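Local coordinates for protein ppBat (Bacteroides thetaiotaomicron VPI-5482, PDB 3CNE) that binds flavin derivatives such as riboflavin, FMN and FAD as a homodimer and may serve as a flavin storage protein, at residues A2-V7 against E66-V71. Residues are numbered along the deposited sequence; the frame is centred on the assembly and turned at random.
Sequences AKKVAV and EFDALV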
ATOM      1  N   ALA A   2     -17.225  -4.167 -16.895  1.00 40.52           N
ATOM      2  CA  ALA A   2     -17.558  -5.616 -16.947  1.00 40.03           C
ATOM      3  C   ALA A   2     -17.673  -6.144 -15.517  1.00 39.53           C
ATOM      4  O   ALA A   2     -18.708  -5.962 -14.862  1.00 39.61           O
ATOM      5  CB  ALA A   2     -16.478  -6.393 -17.726  1.00 40.75           C
ATOM      6  N   LYS A   3     -16.595  -6.773 -15.042  1.00 38.23           N
ATOM      7  CA  LYS A   3     -16.561  -7.409 -13.725  1.00 37.05           C
ATOM      8  C   LYS A   3     -16.455  -6.372 -12.605  1.00 35.54           C
ATOM      9  O   LYS A   3     -15.855  -5.310 -12.774  1.00 35.60           O
ATOM     10  CB  LYS A   3     -15.402  -8.405 -13.645  1.00 37.23           C
ATOM     11  CG  LYS A   3     -15.302  -9.372 -14.832  1.00 39.31           C
ATOM     12  CD  LYS A   3     -16.474 -10.334 -14.893  1.00 42.97           C
ATOM     13  CE  LYS A   3     -16.136 -11.519 -15.792  1.00 45.37           C
ATOM     14  NZ  LYS A   3     -14.948 -12.258 -15.263  1.00 46.02           N
ATOM     15  N   LYS A   4     -17.070  -6.669 -11.471  1.00 33.50           N
ATOM     16  CA  LYS A   4     -17.025  -5.752 -10.338  1.00 31.68           C
ATOM     17  C   LYS A   4     -16.516  -6.484  -9.087  1.00 29.43           C
ATOM     18  O   LYS A   4     -16.908  -7.610  -8.843  1.00 28.45           O
ATOM     19  CB  LYS A   4     -18.397  -5.133 -10.109  1.00 32.30           C
ATOM     20  CG  LYS A   4     -18.972  -4.502 -11.371  1.00 36.50           C
ATOM     21  CD  LYS A   4     -20.122  -3.556 -11.075  1.00 42.49           C
ATOM     22  CE  LYS A   4     -20.783  -3.079 -12.375  1.00 45.64           C
ATOM     23  NZ  LYS A   4     -21.824  -2.034 -12.093  1.00 48.05           N
ATOM     24  N   VAL A   5     -15.629  -5.834  -8.332  1.00 27.30           N
ATOM     25  CA  VAL A   5     -14.986  -6.439  -7.158  1.00 25.55           C
ATOM     26  C   VAL A   5     -15.462  -5.719  -5.911  1.00 25.08           C
ATOM     27  O   VAL A   5     -15.414  -4.486  -5.841  1.00 24.99           O
ATOM     28  CB  VAL A   5     -13.414  -6.314  -7.218  1.00 25.52           C
ATOM     29  CG1 VAL A   5     -12.768  -7.062  -6.082  1.00 24.49           C
ATOM     30  CG2 VAL A   5     -12.870  -6.814  -8.556  1.00 23.65           C
ATOM     31  N   ALA A   6     -15.933  -6.471  -4.926  1.00 24.33           N
ATOM     32  CA  ALA A   6     -16.142  -5.890  -3.614  1.00 22.82           C
ATOM     33  C   ALA A   6     -14.887  -6.141  -2.805  1.00 22.93           C
ATOM     34  O   ALA A   6     -14.491  -7.291  -2.571  1.00 21.87           O
ATOM     35  CB  ALA A   6     -17.379  -6.490  -2.926  1.00 23.12           C
ATOM     36  N   VAL A   7     -14.244  -5.047  -2.391  1.00 22.30           N
ATOM     37  CA  VAL A   7     -13.073  -5.111  -1.549  1.00 22.19           C
ATOM     38  C   VAL A   7     -13.456  -4.870  -0.081  1.00 22.60           C
ATOM     39  O   VAL A   7     -14.060  -3.848   0.253  1.00 22.98           O
ATOM     40  CB  VAL A   7     -12.022  -4.077  -2.006  1.00 22.26           C
ATOM     41  CG1 VAL A   7     -10.757  -4.187  -1.166  1.00 21.82           C
ATOM     42  CG2 VAL A   7     -11.691  -4.304  -3.499  1.00 22.24           C
ATOM     43  N   GLU A  66     -24.405  -8.341  -6.889  1.00 38.22           N
ATOM     44  CA  GLU A  66     -24.063  -7.166  -7.680  1.00 37.59           C
ATOM     45  C   GLU A  66     -22.578  -7.174  -8.036  1.00 35.69           C
ATOM     46  O   GLU A  66     -22.103  -6.329  -8.790  1.00 35.93           O
ATOM     47  CB  GLU A  66     -24.321  -5.935  -6.833  1.00 38.57           C
ATOM     48  CG  GLU A  66     -25.237  -4.913  -7.443  1.00 42.84           C
ATOM     49  CD  GLU A  66     -25.974  -4.150  -6.366  1.00 47.43           C
ATOM     50  OE1 GLU A  66     -27.015  -4.678  -5.885  1.00 50.54           O
ATOM     51  OE2 GLU A  66     -25.510  -3.039  -5.996  1.00 49.07           O
ATOM     52  N   PHE A  67     -21.844  -8.123  -7.468  1.00 33.64           N
ATOM     53  CA  PHE A  67     -20.400  -8.172  -7.633  1.00 30.94           C
ATOM     54  C   PHE A  67     -19.997  -9.531  -8.187  1.00 29.94           C
ATOM     55  O   PHE A  67     -20.767 -10.486  -8.105  1.00 29.59           O
ATOM     56  CB  PHE A  67     -19.717  -7.878  -6.305  1.00 30.46           C
ATOM     57  CG  PHE A  67     -19.895  -6.456  -5.835  1.00 29.18           C
ATOM     58  CD1 PHE A  67     -18.976  -5.476  -6.179  1.00 28.06           C
ATOM     59  CD2 PHE A  67     -20.990  -6.100  -5.046  1.00 27.65           C
ATOM     60  CE1 PHE A  67     -19.138  -4.152  -5.736  1.00 28.82           C
ATOM     61  CE2 PHE A  67     -21.155  -4.781  -4.603  1.00 28.99           C
ATOM     62  CZ  PHE A  67     -20.227  -3.810  -4.946  1.00 27.60           C
ATOM     63  N   ASP A  68     -18.813  -9.601  -8.789  1.00 28.50           N
ATOM     64  CA  ASP A  68     -18.313 -10.848  -9.376  1.00 27.18           C
ATOM     65  C   ASP A  68     -17.246 -11.508  -8.494  1.00 25.64           C
ATOM     66  O   ASP A  68     -16.909 -12.674  -8.661  1.00 23.31           O
ATOM     67  CB  ASP A  68     -17.733 -10.535 -10.747  1.00 28.11           C
ATOM     68  CG  ASP A  68     -18.779  -9.975 -11.692  1.00 29.81           C
ATOM     69  OD1 ASP A  68     -19.582 -10.768 -12.206  1.00 34.06           O
ATOM     70  OD2 ASP A  68     -18.833  -8.752 -11.887  1.00 32.36           O
ATOM     71  N   ALA A  69     -16.691 -10.711  -7.577  1.00 24.41           N
ATOM     72  CA  ALA A  69     -15.497 -11.085  -6.832  1.00 23.66           C
ATOM     73  C   ALA A  69     -15.516 -10.390  -5.487  1.00 23.09           C
ATOM     74  O   ALA A  69     -16.061  -9.301  -5.363  1.00 22.39           O
ATOM     75  CB  ALA A  69     -14.221 -10.700  -7.595  1.00 23.28           C
ATOM     76  N   LEU A  70     -14.923 -11.054  -4.498  1.00 23.19           N
ATOM     77  CA  LEU A  70     -14.662 -10.476  -3.193  1.00 23.21           C
ATOM     78  C   LEU A  70     -13.163 -10.536  -2.945  1.00 22.92           C
ATOM     79  O   LEU A  70     -12.530 -11.579  -3.168  1.00 21.95           O
ATOM     80  CB  LEU A  70     -15.407 -11.248  -2.119  1.00 23.35           C
ATOM     81  CG  LEU A  70     -15.408 -10.773  -0.656  1.00 24.64           C
ATOM     82  CD1 LEU A  70     -16.604 -11.346   0.075  1.00 24.65           C
ATOM     83  CD2 LEU A  70     -14.146 -11.265   0.053  1.00 28.05           C
ATOM     84  N   VAL A  71     -12.599  -9.410  -2.502  1.00 22.24           N
ATOM     85  CA  VAL A  71     -11.237  -9.370  -1.961  1.00 22.20           C
ATOM     86  C   VAL A  71     -11.308  -9.188  -0.440  1.00 22.10           C
ATOM     87  O   VAL A  71     -11.999  -8.295   0.049  1.00 22.75           O
ATOM     88  CB  VAL A  71     -10.375  -8.217  -2.557  1.00 21.37           C
ATOM     89  CG1 VAL A  71      -9.099  -8.064  -1.811  1.00 22.73           C
ATOM     90  CG2 VAL A  71     -10.072  -8.478  -4.053  1.00 21.58           C
TER
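A6 and L70 pair across two neighbouring parallel strands, 4-9 and 69-73, in the middle of the mixed beta sheet of the DJ-1/PfpI fold. Backbone bonds set the register. A6 N donates to A69 O at 2.9 Å, and V71 N donates to A6 O at 2.8 Å. One residue of the first strand thus bonds on both sides of its partner L70, the usual parallel pattern. Just before A69, D68 N donates to K4 O at 2.8 Å, and A69 N adds only a weak second bond to the same oxygen.

D68 extends this pairing with its side chain. Its OD2 accepts K4 N at 2.8 Å through the anti lone pair, the one pointing away from OD1. CG stands beside the backbone N of D68 (chi1 -62°), which brings the carboxylate to the K3-K4 backbone. K4 is therefore gripped at both its N and its O by the same residue. Replacing D68 by an alanine would remove the carboxylate, and K4 N would probably lose this acceptor, while the backbone bond to K4 O could remain. The K3 and D68 side chains cross at about a right angle, K3 CD lying 4.0 Å from D68 CG, and K3 NZ makes no salt bridge to the carboxylate.

Apolar contacts cover both faces of the sheet. V5, V7, A69 and V71 share one face, where V5 CG1 meets V71 CG2 at 3.7 Å. Helix 15-27 packs there, with F25 touching V5 and V71. A6 and L70 point to the other face, beneath helix 88-102, whose F100 touches A6, L70 and F67. On this side the F67 ring turns its edge to K4 O and V5 N. The methyl of A6 makes a CH-pi contact over one ring face, CB lying 3.9 Å from the F67 ring centroid and 16° off the normal.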